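Local coordinates for high choriolytic enzyme 1 (Oryzias latipes, PDB 3VTG), which breaks down the inner layer of the fish egg envelope at hatching, as a zinc metalloprotease of the astacin family, at residues Y133-H138 against M153-D158; Y147-I152 against P175-G180. All blocks are in the same frame, centred on the assembly; numbering follows the deposited sequence.

Interaction 1: residues Y133-H138 against M153-D158; sequences YNFNKH and MHYGRD
Tyr155 sets the edge of its ring against the face of Phe135 in a T-shaped stack, centroids 5.3 Å apart and planes at 81°. The touching edge is the CD2–CE2 side: CD2 lies 3.7 Å from Phe135 CE1, while CE2 stands over the phenylalanine face, off toward its rim. Tyr155 carries CG beside its backbone N (chi1 -86°), which sends the ring across the gap. Ile169 of strand 169-171 touches both rings, and Ile122 and Ile127 pack on Phe135.

At the far end of the tyrosine the contact is van der Waals: the phenolic OH meets Asn134 CB at 3.2 Å, the two side chains crossing at about a right angle. CG and OD1 of Asn134 lie near the hydroxyl, with no hydrogen bond, while ND2 bonds to Ser131 O and sits over the rim of the Tyr133 ring.

No hydrogen bond crosses directly; His154 ND1 fixes its own segment by donating to Tyr155 O (2.7 Å, N-H...O 159°) in the carbonyl plane, on a lone pair. Gln111 bridges the segments, bonding Asn134 O through NE2 and Tyr155 N through OE1.

Met153 packs beneath the zinc-binding His99 and His103, and the side chain of Tyr155, whose ring meets that of His109, lies about 5 Å from the zinc ion at its nearest. The turn at Met153 is the Met-turn of the metzincins, and Tyr155 probably corresponds to astacin's switch tyrosine.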
loop_
_atom_site.group_PDB
_atom_site.type_symbol
_atom_site.label_atom_id
_atom_site.label_comp_id
_atom_site.label_asym_id
_atom_site.label_seq_id
_atom_site.Cartn_x
_atom_site.Cartn_y
_atom_site.Cartn_z
ATOM N N TYR A 133 -0.132 -13.863 10.546
ATOM C CA TYR A 133 0.148 -14.069 9.120
ATOM C C TYR A 133 0.568 -12.782 8.402
ATOM O O TYR A 133 1.277 -12.836 7.398
ATOM C CB TYR A 133 -1.051 -14.715 8.407
ATOM C CG TYR A 133 -2.184 -13.755 8.121
ATOM C CD1 TYR A 133 -2.266 -13.083 6.899
ATOM C CD2 TYR A 133 -3.169 -13.505 9.078
ATOM C CE1 TYR A 133 -3.294 -12.193 6.637
ATOM C CE2 TYR A 133 -4.202 -12.616 8.826
ATOM C CZ TYR A 133 -4.260 -11.965 7.605
ATOM O OH TYR A 133 -5.283 -11.083 7.348
ATOM N N ASN A 134 0.131 -11.634 8.923
ATOM C CA ASN A 134 0.483 -10.324 8.365
ATOM C C ASN A 134 1.974 -10.007 8.477
ATOM O O ASN A 134 2.457 -9.040 7.888
ATOM C CB ASN A 134 -0.316 -9.219 9.059
ATOM C CG ASN A 134 -1.802 -9.304 8.778
ATOM O OD1 ASN A 134 -2.247 -9.127 7.643
ATOM N ND2 ASN A 134 -2.581 -9.563 9.818
ATOM N N PHE A 135 2.692 -10.830 9.236
ATOM C CA PHE A 135 4.114 -10.627 9.489
ATOM C C PHE A 135 4.974 -11.686 8.792
ATOM O O PHE A 135 6.195 -11.702 8.956
ATOM C CB PHE A 135 4.388 -10.621 11.000
ATOM C CG PHE A 135 3.642 -9.552 11.758
ATOM C CD1 PHE A 135 4.282 -8.376 12.141
ATOM C CD2 PHE A 135 2.300 -9.722 12.097
ATOM C CE1 PHE A 135 3.600 -7.393 12.844
ATOM C CE2 PHE A 135 1.611 -8.740 12.798
ATOM C CZ PHE A 135 2.264 -7.576 13.175
ATOM N N ASN A 136 4.337 -12.570 8.025
ATOM C CA ASN A 136 5.057 -13.593 7.260
ATOM C C ASN A 136 5.958 -12.985 6.191
ATOM O O ASN A 136 5.539 -12.091 5.459
ATOM C CB ASN A 136 4.077 -14.564 6.597
ATOM C CG ASN A 136 3.354 -15.449 7.594
ATOM O OD1 ASN A 136 3.686 -15.483 8.779
ATOM N ND2 ASN A 136 2.355 -16.180 7.109
ATOM N N LYS A 137 7.193 -13.475 6.115
ATOM C CA LYS A 137 8.147 -13.046 5.095
ATOM C C LYS A 137 7.702 -13.526 3.712
ATOM O O LYS A 137 7.256 -14.664 3.561
ATOM C CB LYS A 137 9.532 -13.605 5.420
ATOM C CG LYS A 137 10.665 -13.074 4.552
ATOM C CD LYS A 137 11.963 -13.823 4.820
ATOM C CE LYS A 137 12.505 -13.530 6.209
ATOM N NZ LYS A 137 13.706 -14.353 6.522
ATOM N N HIS A 138 7.824 -12.655 2.709
ATOM C CA HIS A 138 7.480 -13.008 1.330
ATOM C C HIS A 138 8.648 -12.857 0.402
ATOM O O HIS A 138 9.596 -12.123 0.690
ATOM C CB HIS A 138 6.307 -12.169 0.826
ATOM C CG HIS A 138 5.055 -12.305 1.656
ATOM N ND1 HIS A 138 4.568 -13.498 2.045
ATOM C CD2 HIS A 138 4.187 -11.342 2.162
ATOM C CE1 HIS A 138 3.448 -13.310 2.767
ATOM N NE2 HIS A 138 3.216 -11.990 2.839
ATOM N N MET A 153 4.396 1.860 3.791
ATOM C CA MET A 153 3.951 0.465 3.817
ATOM C C MET A 153 4.434 -0.320 5.043
ATOM O O MET A 153 4.116 -1.499 5.187
ATOM C CB MET A 153 4.383 -0.265 2.537
ATOM C CG MET A 153 3.958 0.410 1.238
ATOM S SD MET A 153 2.200 0.812 1.147
ATOM C CE MET A 153 1.477 -0.815 0.980
ATOM N N HIS A 154 5.197 0.328 5.918
ATOM C CA HIS A 154 5.721 -0.338 7.109
ATOM C C HIS A 154 4.738 -0.272 8.241
ATOM O O HIS A 154 4.241 0.803 8.566
ATOM C CB HIS A 154 7.040 0.299 7.536
ATOM C CG HIS A 154 7.938 -0.627 8.326
ATOM N ND1 HIS A 154 7.576 -1.166 9.508
ATOM C CD2 HIS A 154 9.218 -1.102 8.055
ATOM C CE1 HIS A 154 8.574 -1.951 9.964
ATOM N NE2 HIS A 154 9.577 -1.909 9.077
ATOM N N TYR A 155 4.454 -1.418 8.854
ATOM C CA TYR A 155 3.657 -1.472 10.082
ATOM C C TYR A 155 4.335 -0.693 11.211
ATOM O O TYR A 155 5.568 -0.639 11.296
ATOM C CB TYR A 155 3.509 -2.922 10.548
ATOM C CG TYR A 155 2.367 -3.737 9.965
ATOM C CD1 TYR A 155 1.638 -3.306 8.850
ATOM C CD2 TYR A 155 2.041 -4.969 10.527
ATOM C CE1 TYR A 155 0.606 -4.078 8.330
ATOM C CE2 TYR A 155 1.017 -5.745 10.017
ATOM C CZ TYR A 155 0.302 -5.298 8.923
ATOM O OH TYR A 155 -0.713 -6.079 8.425
ATOM N N GLY A 156 3.525 -0.111 12.090
ATOM C CA GLY A 156 4.028 0.441 13.346
ATOM C C GLY A 156 4.487 -0.675 14.274
ATOM O O GLY A 156 4.132 -1.845 14.075
ATOM N N ARG A 157 5.266 -0.314 15.291
ATOM C CA ARG A 157 5.863 -1.298 16.201
ATOM C C ARG A 157 4.834 -2.030 17.060
ATOM O O ARG A 157 5.119 -3.108 17.582
ATOM C CB ARG A 157 6.941 -0.650 17.087
ATOM C CG ARG A 157 6.427 0.359 18.108
ATOM C CD ARG A 157 7.569 1.080 18.818
ATOM N NE ARG A 157 8.421 1.827 17.889
ATOM C CZ ARG A 157 9.707 1.565 17.651
ATOM N NH1 ARG A 157 10.327 0.574 18.281
ATOM N NH2 ARG A 157 10.382 2.307 16.781
ATOM N N ASP A 158 3.650 -1.436 17.194
ATOM C CA ASP A 158 2.579 -1.991 18.015
ATOM C C ASP A 158 1.425 -2.570 17.191
ATOM O O ASP A 158 0.365 -2.870 17.732
ATOM C CB ASP A 158 2.066 -0.936 19.010
ATOM C CG ASP A 158 1.547 0.329 18.328
ATOM O OD1 ASP A 158 1.779 0.515 17.114
ATOM O OD2 ASP A 158 0.907 1.152 19.022
#

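Interaction 2: residues Y147-I152 against P175-G180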
loop_
_atom_site.group_PDB
_atom_site.type_symbol
_atom_site.label_atom_id
_atom_site.label_comp_id
_atom_site.label_asym_id
_atom_site.label_seq_id
_atom_site.Cartn_x
_atom_site.Cartn_y
_atom_site.Cartn_z
ATOM N N TYR A 147 15.619 -1.805 2.256
ATOM C CA TYR A 147 14.607 -1.792 3.296
ATOM C C TYR A 147 14.458 -0.362 3.806
ATOM O O TYR A 147 15.449 0.308 4.092
ATOM C CB TYR A 147 15.030 -2.710 4.436
ATOM C CG TYR A 147 13.912 -3.067 5.382
ATOM C CD1 TYR A 147 13.194 -4.249 5.223
ATOM C CD2 TYR A 147 13.570 -2.223 6.440
ATOM C CE1 TYR A 147 12.165 -4.581 6.085
ATOM C CE2 TYR A 147 12.544 -2.548 7.312
ATOM C CZ TYR A 147 11.847 -3.728 7.130
ATOM O OH TYR A 147 10.827 -4.056 7.989
ATOM N N ASP A 148 13.215 0.100 3.905
ATOM C CA ASP A 148 12.931 1.484 4.267
ATOM C C ASP A 148 12.022 1.558 5.491
ATOM O O ASP A 148 10.807 1.365 5.387
ATOM C CB ASP A 148 12.304 2.213 3.070
ATOM C CG ASP A 148 12.057 3.695 3.328
ATOM O OD1 ASP A 148 12.447 4.225 4.393
ATOM O OD2 ASP A 148 11.460 4.334 2.436
ATOM N N TYR A 149 12.614 1.852 6.648
ATOM C CA TYR A 149 11.852 1.995 7.887
ATOM C C TYR A 149 10.768 3.065 7.767
ATOM O O TYR A 149 9.747 2.999 8.450
ATOM C CB TYR A 149 12.765 2.391 9.042
ATOM C CG TYR A 149 13.732 1.342 9.544
ATOM C CD1 TYR A 149 13.282 0.139 10.092
ATOM C CD2 TYR A 149 15.103 1.583 9.521
ATOM C CE1 TYR A 149 14.177 -0.802 10.584
ATOM C CE2 TYR A 149 16.004 0.655 10.012
ATOM C CZ TYR A 149 15.538 -0.535 10.536
ATOM O OH TYR A 149 16.451 -1.442 11.024
ATOM N N SER A 150 11.012 4.056 6.908
ATOM C CA SER A 150 10.116 5.202 6.757
ATOM C C SER A 150 9.042 5.020 5.683
ATOM O O SER A 150 8.288 5.953 5.401
ATOM C CB SER A 150 10.918 6.484 6.495
ATOM O OG SER A 150 11.339 6.576 5.144
ATOM N N SER A 151 8.969 3.827 5.091
ATOM C CA SER A 151 7.967 3.532 4.065
ATOM C C SER A 151 6.550 3.651 4.606
ATOM O O SER A 151 6.264 3.222 5.725
ATOM C CB SER A 151 8.164 2.127 3.496
ATOM O OG SER A 151 7.068 1.768 2.667
ATOM N N ILE A 152 5.660 4.204 3.786
ATOM C CA ILE A 152 4.235 4.275 4.108
ATOM C C ILE A 152 3.626 2.867 4.203
ATOM O O ILE A 152 2.494 2.702 4.657
ATOM C CB ILE A 152 3.485 5.153 3.074
ATOM C CG1 ILE A 152 2.212 5.764 3.684
ATOM C CG2 ILE A 152 3.218 4.383 1.781
ATOM C CD1 ILE A 152 1.520 6.776 2.790
ATOM N N PRO A 175 16.596 0.046 18.076
ATOM C CA PRO A 175 15.153 -0.119 18.273
ATOM C C PRO A 175 14.370 1.191 18.202
ATOM O O PRO A 175 13.141 1.169 18.117
ATOM C CB PRO A 175 15.063 -0.719 19.679
ATOM C CG PRO A 175 16.270 -0.197 20.383
ATOM C CD PRO A 175 17.348 -0.128 19.337
ATOM N N ASN A 176 15.082 2.317 18.218
ATOM C CA ASN A 176 14.455 3.635 18.308
ATOM C C ASN A 176 14.089 4.283 16.971
ATOM O O ASN A 176 13.464 5.344 16.947
ATOM C CB ASN A 176 15.332 4.586 19.134
ATOM C CG ASN A 176 15.513 4.113 20.565
ATOM O OD1 ASN A 176 14.551 3.734 21.234
ATOM N ND2 ASN A 176 16.752 4.137 21.040
ATOM N N VAL A 177 14.476 3.648 15.867
ATOM C CA VAL A 177 14.117 4.135 14.534
ATOM C C VAL A 177 12.590 4.090 14.375
ATOM O O VAL A 177 11.979 3.053 14.642
ATOM C CB VAL A 177 14.790 3.303 13.420
ATOM C CG1 VAL A 177 14.465 3.877 12.050
ATOM C CG2 VAL A 177 16.297 3.249 13.618
ATOM N N PRO A 178 11.968 5.215 13.961
ATOM C CA PRO A 178 10.507 5.231 13.820
ATOM C C PRO A 178 10.019 4.354 12.678
ATOM O O PRO A 178 10.617 4.338 11.604
ATOM C CB PRO A 178 10.185 6.699 13.501
ATOM C CG PRO A 178 11.406 7.467 13.848
ATOM C CD PRO A 178 12.562 6.532 13.670
ATOM N N ILE A 179 8.939 3.623 12.933
ATOM C CA ILE A 179 8.254 2.843 11.906
ATOM C C ILE A 179 6.751 3.087 12.003
ATOM O O ILE A 179 6.221 3.324 13.090
ATOM C CB ILE A 179 8.565 1.322 11.993
ATOM C CG1 ILE A 179 8.372 0.777 13.421
ATOM C CG2 ILE A 179 9.968 1.026 11.468
ATOM C CD1 ILE A 179 8.383 -0.737 13.513
ATOM N N GLY A 180 6.075 3.058 10.861
ATOM C CA GLY A 180 4.619 3.145 10.834
ATOM C C GLY A 180 4.016 4.478 10.437
ATOM O O GLY A 180 2.807 4.663 10.576
HETATM O O HOH W 1 7.131 3.738 8.346
#
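Tyr149 and Val177 make the close-packed half of this contact. The valine lies over one face of the phenol ring, near its rim, with CG1 reaching CD2 of Tyr149 at 3.5 Å and CG at 3.6 Å. This methyl stands opposite the backbone N of Val177 (chi1 -177°), and the two side chains cross at about a right angle. Nearer CD1, Ile179 brings CG2 in obliquely, to 3.7 Å from Tyr149 CD1, on the same side of the ring plane as the valine; the same methyl touches Tyr149 O. Further out, the phenolic OH bonds to Tyr119 O, which fixes the end of the ring. Replacing Tyr149 by an alanine is likely to leave Val177 CG1 and Ile179 CG2 without the ring they pack on, and Tyr119 O without this hydroxyl.

The backbones meet more loosely, with no direct hydrogen bond between the segments. The carbonyl oxygens of Tyr149 and Pro178 come no nearer than 3.5 Å. A single water spans the space instead, donating to Tyr149 O (2.7 Å) and Ser151 O and accepting from Gly180 N (2.8 Å). Pro178 and Ser150 lie on the solvent side and add little to the packing. Ser150 is occupied within its own type I turn, where its N and OG both donate to Asp148 OD1; the bond from N completes an Asx turn.

Segment 147-152 bridges two parts of the fold: the ring of Tyr149 rests on Val120 of strand 120-122 and Pro171 of strand 169-171, while Asp148 packs on Trp188 and Ser151 OG bonds to Asp189, both of helix 187-196. Segment 175-180 packs on it from the surface, with Ile179 leaning on Ile169.

Interactions 1 and 2 have their centres 11 Å apart, on the same side of the chain's centre. Their segments alternate along the sequence: 133-138, 147-152, 153-158, then 175-180, with 147-152 running straight into 153-158. Both contacts pack on strands 120-122 and 169-171, with Ile169 shared by the aromatic pair and Ile179. They also touch directly: Arg157 NH1 probably bonds to Pro175 O (2.9 Å), and Tyr155 O meets Ile179 CD1. The two contacts thereby tie successive loops of the astacin catalytic domain to one small sheet, in the part of the chain that follows the zinc-binding helix 94-105, interaction 1 lying on the zinc side and interaction 2 nearer the surface.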